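Local coordinates for DUF2019 domain-containing protein (Rhodopseudomonas palustris, PDB 2I9C), which is of unknown function but folds as a small all-helical protein whose family is grouped with the tetratricopeptide-like helical repeats, at residues 16-19 / 20-24; 32-35 / 36-40; 48-51 / 52-56. All blocks are in the same frame, centred on the assembly; numbering follows the deposited sequence. Where two conformers were deposited one is given.

How the contacts relate
Contacts 1, 2 and 3 are local, i to i+4 or nearly so, and all lie on two helices that follow each other in the chain: contact 1 on helix 11-30, contacts 2 and 3 near the two ends of helix 34-53. Contact 1 is partly buried and uses apolar branches and a hydroxyl turned back on its own backbone. Contact 2 is a surface contact of mostly polar side chains at a helix start, while contact 3, partly buried, lies at the end of helix 34-53 and carries an ion pair. Contacts 1 and 2 touch where L40 packs on E24 and E24 makes a long, weak ion pair with R36; the centres of contacts 2 and 3 are about 25 Å apart.

Contact 1 of 3, residues 16-19 / 20-24; sequences ALFA and KVTVE
F18 and T22, like L17 and V21, meet one turn apart in the middle of helix 11-30, a local i to i+4 contact whose inner side is buried against the rest of the fold. The carbonyl oxygen of F18 takes two donors from T22. The backbone bond of T22 N to F18 O, 3.1 Å long, is the firm one; the hydroxyl, modelled in two conformers, comes nearer in the one described, with T22 OG1 2.7 Å from F18 O, and the two donors come in from opposite faces of the carbonyl plane. The hydroxyl reaches back because OG1 stands anti to its own carbonyl carbon, beside the backbone N (chi1 -49°). In this conformer OG1 also lies over one face of the F18 ring, offset toward the rim, with F18 CE2 and T22 OG1 4.0 Å apart.

Round the helix, L17 brings its CG and CD1 against the CG1 methyl of V21, L17 CD1 standing 4.0 Å from V21 CG1. That branch of V21 also rests on the backbone, its CG1 3.3 Å from L17 O, beside the straight bond that V21 N gives this oxygen. Replacing V21 with an alanine would probably leave L17 CD1 without its methyl neighbour and open a gap beside the L17 carbonyl.

M44 of helix 34-53 touches both F18 and T22, and Q76 of helix 71-79 does the same. The arrangement is typical of a packed amphipathic helix in an all-alpha fold, with a threonine hydroxyl bonded to the carbonyl four residues earlier.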
ATOM      1  N   ALA A  16      -9.369  -2.436   7.197  1.00 26.57           N
ATOM      2  CA  ALA A  16     -10.063  -1.172   7.411  1.00 26.60           C
ATOM      3  C   ALA A  16      -9.038  -0.190   7.982  1.00 26.99           C
ATOM      4  O   ALA A  16      -9.032   0.970   7.611  1.00 26.14           O
ATOM      5  CB  ALA A  16     -11.290  -1.333   8.377  1.00 25.59           C
ATOM      6  N   LEU A  17      -8.195  -0.637   8.927  1.00 27.73           N
ATOM      7  CA  LEU A  17      -7.232   0.311   9.523  1.00 27.54           C
ATOM      8  C   LEU A  17      -6.152   0.713   8.496  1.00 27.22           C
ATOM      9  O   LEU A  17      -5.729   1.859   8.449  1.00 26.07           O
ATOM     10  CB  LEU A  17      -6.590  -0.273  10.791  1.00 27.40           C
ATOM     11  CG  LEU A  17      -5.637   0.661  11.541  1.00 26.09           C
ATOM     12  CD1 LEU A  17      -6.437   1.893  12.158  1.00 27.21           C
ATOM     13  CD2 LEU A  17      -4.897  -0.164  12.658  1.00 27.94           C
ATOM     14  N   PHE A  18      -5.715  -0.239   7.679  1.00 27.38           N
ATOM     15  CA  PHE A  18      -4.790   0.071   6.588  1.00 28.15           C
ATOM     16  C   PHE A  18      -5.371   1.237   5.740  1.00 28.21           C
ATOM     17  O   PHE A  18      -4.660   2.190   5.412  1.00 27.99           O
ATOM     18  CB  PHE A  18      -4.572  -1.179   5.713  1.00 27.65           C
ATOM     19  CG  PHE A  18      -3.561  -0.983   4.576  1.00 29.25           C
ATOM     20  CD1 PHE A  18      -2.248  -1.452   4.691  1.00 29.84           C
ATOM     21  CD2 PHE A  18      -3.939  -0.339   3.403  1.00 31.73           C
ATOM     22  CE1 PHE A  18      -1.335  -1.296   3.637  1.00 28.50           C
ATOM     23  CE2 PHE A  18      -3.053  -0.159   2.350  1.00 27.28           C
ATOM     24  CZ  PHE A  18      -1.749  -0.645   2.465  1.00 29.06           C
ATOM     25  N   ALA A  19      -6.638   1.146   5.338  1.00 26.82           N
ATOM     26  CA  ALA A  19      -7.201   2.214   4.513  1.00 27.27           C
ATOM     27  C   ALA A  19      -7.278   3.566   5.266  1.00 27.72           C
ATOM     28  O   ALA A  19      -6.992   4.623   4.691  1.00 26.22           O
ATOM     29  CB  ALA A  19      -8.616   1.817   3.963  1.00 26.69           C
ATOM     30  N   LYS A  20      -7.678   3.520   6.541  1.00 28.40           N
ATOM     31  CA  LYS A  20      -7.786   4.747   7.352  0.50 28.63           C
ATOM     32  C   LYS A  20      -6.428   5.428   7.485  1.00 28.18           C
ATOM     33  O   LYS A  20      -6.335   6.633   7.316  1.00 27.73           O
ATOM     34  CB  LYS A  20      -8.411   4.476   8.742  0.50 28.77           C
ATOM     35  CG  LYS A  20      -8.713   5.746   9.583  0.50 28.16           C
ATOM     36  CD  LYS A  20      -9.132   5.428  11.017  0.50 28.92           C
ATOM     37  CE  LYS A  20     -10.116   6.485  11.532  0.50 32.52           C
ATOM     38  NZ  LYS A  20      -9.640   7.123  12.790  0.50 32.61           N
ATOM     39  N   VAL A  21      -5.377   4.665   7.790  1.00 28.95           N
ATOM     40  CA  VAL A  21      -4.058   5.302   7.978  1.00 29.14           C
ATOM     41  C   VAL A  21      -3.431   5.816   6.668  1.00 27.59           C
ATOM     42  O   VAL A  21      -2.687   6.783   6.664  1.00 27.97           O
ATOM     43  CB  VAL A  21      -3.024   4.429   8.831  1.00 29.27           C
ATOM     44  CG1 VAL A  21      -3.653   3.901  10.046  1.00 29.86           C
ATOM     45  CG2 VAL A  21      -2.480   3.301   8.025  1.00 30.85           C
ATOM     46  N   THR A  22      -3.730   5.168   5.559  1.00 28.91           N
ATOM     47  CA  THR A  22      -3.220   5.587   4.278  0.50 28.67           C
ATOM     48  C   THR A  22      -3.998   6.791   3.683  1.00 29.68           C
ATOM     49  O   THR A  22      -3.414   7.661   3.007  1.00 30.81           O
ATOM     50  CB  THR A  22      -3.161   4.344   3.411  0.50 28.85           C
ATOM     51  OG1 THR A  22      -2.486   3.331   4.184  0.50 27.82           O
ATOM     52  CG2 THR A  22      -2.406   4.587   2.135  0.50 29.02           C
ATOM     53  N   VAL A  23      -5.303   6.870   3.963  1.00 29.26           N
ATOM     54  CA  VAL A  23      -6.050   8.139   3.712  1.00 28.69           C
ATOM     55  C   VAL A  23      -5.383   9.281   4.499  1.00 29.77           C
ATOM     56  O   VAL A  23      -5.125  10.363   3.980  1.00 29.03           O
ATOM     57  CB  VAL A  23      -7.531   7.984   4.139  1.00 29.83           C
ATOM     58  CG1 VAL A  23      -8.216   9.342   4.348  1.00 29.24           C
ATOM     59  CG2 VAL A  23      -8.294   7.163   3.067  1.00 26.56           C
ATOM     60  N   GLU A  24      -5.113   9.044   5.780  1.00 30.74           N
ATOM     61  CA  GLU A  24      -4.450  10.047   6.578  1.00 32.44           C
ATOM     62  C   GLU A  24      -3.027  10.355   6.102  1.00 30.76           C
ATOM     63  O   GLU A  24      -2.600  11.494   6.225  1.00 31.04           O
ATOM     64  CB  GLU A  24      -4.490   9.679   8.051  1.00 33.14           C
ATOM     65  CG  GLU A  24      -5.931   9.743   8.616  1.00 35.89           C
ATOM     66  CD  GLU A  24      -6.008   9.347  10.098  1.00 38.77           C
ATOM     67  OE1 GLU A  24      -5.011   9.570  10.837  1.00 42.27           O
ATOM     68  OE2 GLU A  24      -7.073   8.804  10.514  1.00 43.68           O
TER

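Contact 2 of 3, residues 32-35 / 36-40; sequences NQIS and RFNRL
I34 and N38 meet side chain to side chain across the first turn of helix 34-53, where Q33 holds the N-cap position. The I34 methyl CG2 comes within 3.7 Å of N38 ND2, the two side chains running at a slant to each other. I34 sends that methyl forward because CG2 is anti to its backbone N, while N38 folds the other way, its CG beside its own N (chi1 -69°), and the amide lays its face on I34 O, which sits nearly over N38 CG. N38 ND2 is 3.3 Å from I34 O, but the angle is too poor for a hydrogen bond; that oxygen takes the backbone N-H of N38 instead. R36 CB rests on Q33 O and, less closely, on Q33 CB.

Beneath these side chains lie the opening backbone bonds of the helix. F37 N reaches Q33 O at 3.0 Å, and R39 N follows to S35 O.

Farther out, the turn into this helix follows directly on the end of the one before. N32, with positive phi, is the C-prime residue of a Schellman motif that closes helix 11-30, and Q33 then centres an inverse gamma turn. The Q33 amide bends back and gives NE2 to the carbonyl of G31. F37 turns from this exposed side to pack on Q25, A28 and L29 of helix 11-30, so the two helices meet as an antiparallel hairpin just past their connection. In front of the S35 carbonyl oxygen, off its axis, lies the aliphatic start of R39, with R39 CG 3.5 Å from S35 O.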
ATOM      1  N   ASN A  32       1.492  19.218   4.406  1.00 36.79           N
ATOM      2  CA  ASN A  32       2.930  19.262   4.775  1.00 36.79           C
ATOM      3  C   ASN A  32       3.199  18.779   6.205  1.00 36.77           C
ATOM      4  O   ASN A  32       4.099  19.312   6.864  1.00 36.13           O
ATOM      5  CB  ASN A  32       3.558  20.691   4.568  1.00 36.89           C
ATOM      6  CG  ASN A  32       5.110  20.668   4.321  1.00 37.31           C
ATOM      7  OD1 ASN A  32       5.689  19.659   3.841  1.00 36.36           O
ATOM      8  ND2 ASN A  32       5.777  21.798   4.638  1.00 35.83           N
ATOM      9  N   GLN A  33       2.403  17.823   6.704  1.00 36.77           N
ATOM     10  CA  GLN A  33       2.554  17.330   8.095  1.00 36.63           C
ATOM     11  C   GLN A  33       3.429  16.096   7.984  1.00 36.41           C
ATOM     12  O   GLN A  33       2.950  14.950   8.042  1.00 36.73           O
ATOM     13  CB  GLN A  33       1.198  16.989   8.743  1.00 36.92           C
ATOM     14  CG  GLN A  33       0.196  18.162   8.927  1.00 39.57           C
ATOM     15  CD  GLN A  33       0.779  19.418   9.626  1.00 43.57           C
ATOM     16  OE1 GLN A  33       0.693  19.565  10.859  1.00 42.42           O
ATOM     17  NE2 GLN A  33       1.335  20.354   8.818  1.00 42.43           N
ATOM     18  N   ILE A  34       4.720  16.328   7.771  1.00 36.06           N
ATOM     19  CA  ILE A  34       5.653  15.247   7.417  1.00 34.79           C
ATOM     20  C   ILE A  34       5.910  14.275   8.587  1.00 33.92           C
ATOM     21  O   ILE A  34       5.968  13.083   8.351  1.00 33.26           O
ATOM     22  CB  ILE A  34       6.974  15.798   6.783  1.00 35.15           C
ATOM     23  CG1 ILE A  34       6.696  16.574   5.451  1.00 34.83           C
ATOM     24  CG2 ILE A  34       8.061  14.705   6.628  1.00 34.77           C
ATOM     25  CD1 ILE A  34       5.483  16.172   4.638  1.00 35.94           C
ATOM     26  N   SER A  35       6.033  14.768   9.827  1.00 33.61           N
ATOM     27  CA  SER A  35       6.199  13.849  10.976  1.00 32.24           C
ATOM     28  C   SER A  35       5.012  12.873  11.093  1.00 31.48           C
ATOM     29  O   SER A  35       5.220  11.691  11.305  1.00 29.49           O
ATOM     30  CB  SER A  35       6.509  14.554  12.305  1.00 33.22           C
ATOM     31  OG  SER A  35       5.383  15.218  12.854  1.00 35.17           O
ATOM     32  N   ARG A  36       3.794  13.381  10.895  1.00 31.94           N
ATOM     33  CA  ARG A  36       2.574  12.581  10.919  1.00 32.63           C
ATOM     34  C   ARG A  36       2.554  11.561   9.763  1.00 32.71           C
ATOM     35  O   ARG A  36       2.187  10.396   9.964  1.00 31.84           O
ATOM     36  CB  ARG A  36       1.326  13.496  10.895  1.00 33.48           C
ATOM     37  CG  ARG A  36      -0.039  12.796  10.894  1.00 34.44           C
ATOM     38  CD  ARG A  36      -0.296  12.266  12.286  1.00 43.32           C
ATOM     39  NE  ARG A  36      -1.595  11.608  12.469  1.00 45.67           N
ATOM     40  CZ  ARG A  36      -2.060  11.223  13.662  1.00 48.39           C
ATOM     41  NH1 ARG A  36      -1.322  11.414  14.756  1.00 44.55           N
ATOM     42  NH2 ARG A  36      -3.252  10.629  13.760  1.00 50.04           N
ATOM     43  N   PHE A  37       2.936  11.997   8.558  1.00 32.66           N
ATOM     44  CA  PHE A  37       3.060  11.084   7.420  1.00 32.75           C
ATOM     45  C   PHE A  37       3.970   9.890   7.723  1.00 32.15           C
ATOM     46  O   PHE A  37       3.609   8.757   7.451  1.00 31.01           O
ATOM     47  CB  PHE A  37       3.610  11.791   6.158  1.00 33.79           C
ATOM     48  CG  PHE A  37       3.860  10.827   5.034  1.00 33.23           C
ATOM     49  CD1 PHE A  37       2.796  10.364   4.258  1.00 33.66           C
ATOM     50  CD2 PHE A  37       5.126  10.285   4.840  1.00 36.06           C
ATOM     51  CE1 PHE A  37       2.997   9.419   3.237  1.00 35.45           C
ATOM     52  CE2 PHE A  37       5.339   9.335   3.828  1.00 36.14           C
ATOM     53  CZ  PHE A  37       4.281   8.904   3.030  1.00 37.08           C
ATOM     54  N   ASN A  38       5.152  10.174   8.290  1.00 30.94           N
ATOM     55  CA  ASN A  38       6.143   9.153   8.615  1.00 30.65           C
ATOM     56  C   ASN A  38       5.613   8.151   9.650  1.00 30.35           C
ATOM     57  O   ASN A  38       5.808   6.942   9.515  1.00 30.92           O
ATOM     58  CB  ASN A  38       7.454   9.827   9.127  1.00 31.41           C
ATOM     59  CG  ASN A  38       8.173  10.581   8.034  1.00 34.89           C
ATOM     60  OD1 ASN A  38       8.052  10.247   6.831  1.00 36.19           O
ATOM     61  ND2 ASN A  38       8.934  11.600   8.432  1.00 34.86           N
ATOM     62  N   ARG A  39       4.922   8.644  10.674  1.00 29.28           N
ATOM     63  CA  ARG A  39       4.365   7.733  11.676  1.00 28.78           C
ATOM     64  C   ARG A  39       3.237   6.881  11.099  1.00 29.17           C
ATOM     65  O   ARG A  39       3.180   5.694  11.352  1.00 29.36           O
ATOM     66  CB  ARG A  39       3.941   8.455  12.944  1.00 27.89           C
ATOM     67  CG  ARG A  39       5.094   9.150  13.655  1.00 26.34           C
ATOM     68  CD  ARG A  39       4.743   9.482  15.102  1.00 20.23           C
ATOM     69  NE  ARG A  39       5.926   9.867  15.824  1.00 21.46           N
ATOM     70  CZ  ARG A  39       6.743   9.006  16.425  1.00 20.06           C
ATOM     71  NH1 ARG A  39       6.500   7.702  16.371  1.00 21.32           N
ATOM     72  NH2 ARG A  39       7.815   9.437  17.027  1.00 17.79           N
ATOM     73  N   LEU A  40       2.343   7.490  10.327  1.00 29.10           N
ATOM     74  CA  LEU A  40       1.311   6.748   9.591  1.00 30.49           C
ATOM     75  C   LEU A  40       1.881   5.707   8.635  1.00 30.96           C
ATOM     76  O   LEU A  40       1.323   4.606   8.500  1.00 30.71           O
ATOM     77  CB  LEU A  40       0.407   7.731   8.851  1.00 30.26           C
ATOM     78  CG  LEU A  40      -0.450   8.608   9.763  1.00 29.63           C
ATOM     79  CD1 LEU A  40      -0.987   9.717   8.902  1.00 32.43           C
ATOM     80  CD2 LEU A  40      -1.576   7.839  10.430  1.00 30.66           C
TER

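Contact 3 of 3, residues 48-51 / 52-56; sequences ADEL and KARDG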
ATOM      1  N   ALA A  48       0.786  -4.362   7.277  1.00 30.03           N
ATOM      2  CA  ALA A  48       1.119  -5.249   6.166  1.00 31.58           C
ATOM      3  C   ALA A  48       1.942  -6.427   6.636  1.00 30.69           C
ATOM      4  O   ALA A  48       1.694  -7.545   6.183  1.00 31.17           O
ATOM      5  CB  ALA A  48       1.852  -4.509   5.081  1.00 31.69           C
ATOM      6  N   ASP A  49       2.894  -6.194   7.555  1.00 31.88           N
ATOM      7  CA  ASP A  49       3.704  -7.293   8.150  1.00 31.48           C
ATOM      8  C   ASP A  49       2.880  -8.272   8.946  1.00 30.92           C
ATOM      9  O   ASP A  49       3.107  -9.481   8.888  1.00 29.49           O
ATOM     10  CB  ASP A  49       4.833  -6.756   9.039  1.00 32.74           C
ATOM     11  CG  ASP A  49       6.020  -6.251   8.220  1.00 36.47           C
ATOM     12  OD1 ASP A  49       5.975  -6.333   6.959  1.00 40.43           O
ATOM     13  OD2 ASP A  49       6.963  -5.737   8.836  1.00 41.56           O
ATOM     14  N   GLU A  50       1.908  -7.753   9.694  1.00 30.35           N
ATOM     15  CA  GLU A  50       1.003  -8.630  10.433  1.00 30.31           C
ATOM     16  C   GLU A  50       0.152  -9.492   9.454  1.00 29.77           C
ATOM     17  O   GLU A  50      -0.028 -10.682   9.662  1.00 28.60           O
ATOM     18  CB  GLU A  50       0.102  -7.818  11.390  1.00 30.57           C
ATOM     19  CG  GLU A  50      -0.963  -8.663  12.119  1.00 29.60           C
ATOM     20  CD  GLU A  50      -0.383  -9.709  13.074  1.00 31.76           C
ATOM     21  OE1 GLU A  50       0.788  -9.600  13.549  1.00 32.91           O
ATOM     22  OE2 GLU A  50      -1.101 -10.673  13.355  1.00 30.09           O
ATOM     23  N   LEU A  51      -0.377  -8.871   8.406  1.00 29.25           N
ATOM     24  CA  LEU A  51      -1.217  -9.594   7.456  1.00 29.07           C
ATOM     25  C   LEU A  51      -0.351 -10.659   6.762  1.00 28.93           C
ATOM     26  O   LEU A  51      -0.775 -11.791   6.593  1.00 29.00           O
ATOM     27  CB  LEU A  51      -1.795  -8.630   6.412  1.00 27.77           C
ATOM     28  CG  LEU A  51      -2.958  -7.758   6.864  1.00 28.98           C
ATOM     29  CD1 LEU A  51      -3.158  -6.612   5.879  1.00 27.35           C
ATOM     30  CD2 LEU A  51      -4.219  -8.608   6.933  1.00 27.82           C
ATOM     31  N   LYS A  52       0.850 -10.275   6.345  1.00 29.80           N
ATOM     32  CA  LYS A  52       1.799 -11.233   5.755  1.00 31.19           C
ATOM     33  C   LYS A  52       2.059 -12.432   6.698  1.00 31.38           C
ATOM     34  O   LYS A  52       2.031 -13.557   6.238  1.00 31.83           O
ATOM     35  CB  LYS A  52       3.118 -10.538   5.349  1.00 31.18           C
ATOM     36  CG  LYS A  52       4.201 -11.535   4.861  1.00 32.72           C
ATOM     37  CD  LYS A  52       5.555 -10.881   4.571  1.00 33.62           C
ATOM     38  CE  LYS A  52       6.148 -10.251   5.814  1.00 38.13           C
ATOM     39  NZ  LYS A  52       7.645 -10.207   5.791  1.00 42.51           N
ATOM     40  N   ALA A  53       2.239 -12.198   8.004  1.00 31.47           N
ATOM     41  CA  ALA A  53       2.506 -13.285   8.978  1.00 32.01           C
ATOM     42  C   ALA A  53       1.384 -14.280   9.213  1.00 32.60           C
ATOM     43  O   ALA A  53       1.596 -15.318   9.856  1.00 32.91           O
ATOM     44  CB  ALA A  53       2.994 -12.725  10.328  1.00 32.32           C
ATOM     45  N   ARG A  54       0.192 -13.979   8.706  1.00 31.91           N
ATOM     46  CA  ARG A  54      -0.951 -14.828   8.919  1.00 31.19           C
ATOM     47  C   ARG A  54      -1.002 -15.901   7.864  1.00 30.84           C
ATOM     48  O   ARG A  54      -0.519 -15.690   6.739  1.00 29.98           O
ATOM     49  CB  ARG A  54      -2.220 -13.969   8.902  1.00 31.80           C
ATOM     50  CG  ARG A  54      -2.289 -13.201  10.175  1.00 34.08           C
ATOM     51  CD  ARG A  54      -3.472 -12.296  10.298  1.00 33.98           C
ATOM     52  NE  ARG A  54      -3.289 -11.570  11.548  1.00 33.30           N
ATOM     53  CZ  ARG A  54      -4.269 -11.013  12.241  1.00 32.82           C
ATOM     54  NH1 ARG A  54      -5.529 -11.079  11.799  1.00 29.18           N
ATOM     55  NH2 ARG A  54      -3.988 -10.400  13.378  1.00 29.23           N
ATOM     56  N   ASP A  55      -1.593 -17.048   8.220  1.00 30.03           N
ATOM     57  CA  ASP A  55      -1.757 -18.168   7.293  1.00 30.22           C
ATOM     58  C   ASP A  55      -2.260 -17.717   5.934  1.00 31.25           C
ATOM     59  O   ASP A  55      -3.254 -16.989   5.840  1.00 30.57           O
ATOM     60  CB  ASP A  55      -2.729 -19.206   7.862  1.00 29.82           C
ATOM     61  CG  ASP A  55      -2.199 -19.888   9.079  1.00 28.87           C
ATOM     62  OD1 ASP A  55      -1.038 -20.389   9.055  1.00 29.04           O
ATOM     63  OD2 ASP A  55      -2.954 -19.932  10.070  1.00 29.03           O
ATOM     64  N   GLY A  56      -1.550 -18.151   4.891  1.00 32.21           N
ATOM     65  CA  GLY A  56      -1.935 -17.909   3.502  1.00 33.01           C
ATOM     66  C   GLY A  56      -1.325 -16.638   2.910  1.00 34.18           C
ATOM     67  O   GLY A  56      -1.413 -16.428   1.692  1.00 34.52           O
TER
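E50 OE2 is gripped by two nitrogens of R54, NH2 at 2.9 Å and NE at 3.0 Å, so the guanidinium meets the carboxylate side-on and gives both N-H groups to one oxygen. That oxygen lies in the guanidinium plane, at its edge, whereas the carboxylate is turned 90° to it and is met on its anti side, the two donors coming from opposite faces. E50 gets there by a bend at chi2 (64°), which swings the carboxylate along the helix; R54 runs extended from CG to NE, its CG passing 3.4 Å from E50 O. NH2 of R54 also bonds to the carbonyl of M9, and NH1 reaches the hydroxyl of T11. These bonds tie R54 to the start of helix 11-30 and the residues just before it.

The setting is the C-terminal end of helix 34-53. A53 N bonds to D49 O at 3.0 Å, in the i to i+4 pattern of the helix. R54 N bonds to L51 O, three residues back, at 3.2 Å and from well above the carbonyl plane, and R54 itself has left helical backbone angles. On the inner side, L51 packs on T11 and L14 of helix 11-30 and on L62. Along the outside, D49 and K52 lie side by side, with D49 OD1 4.1 Å from K52 CE.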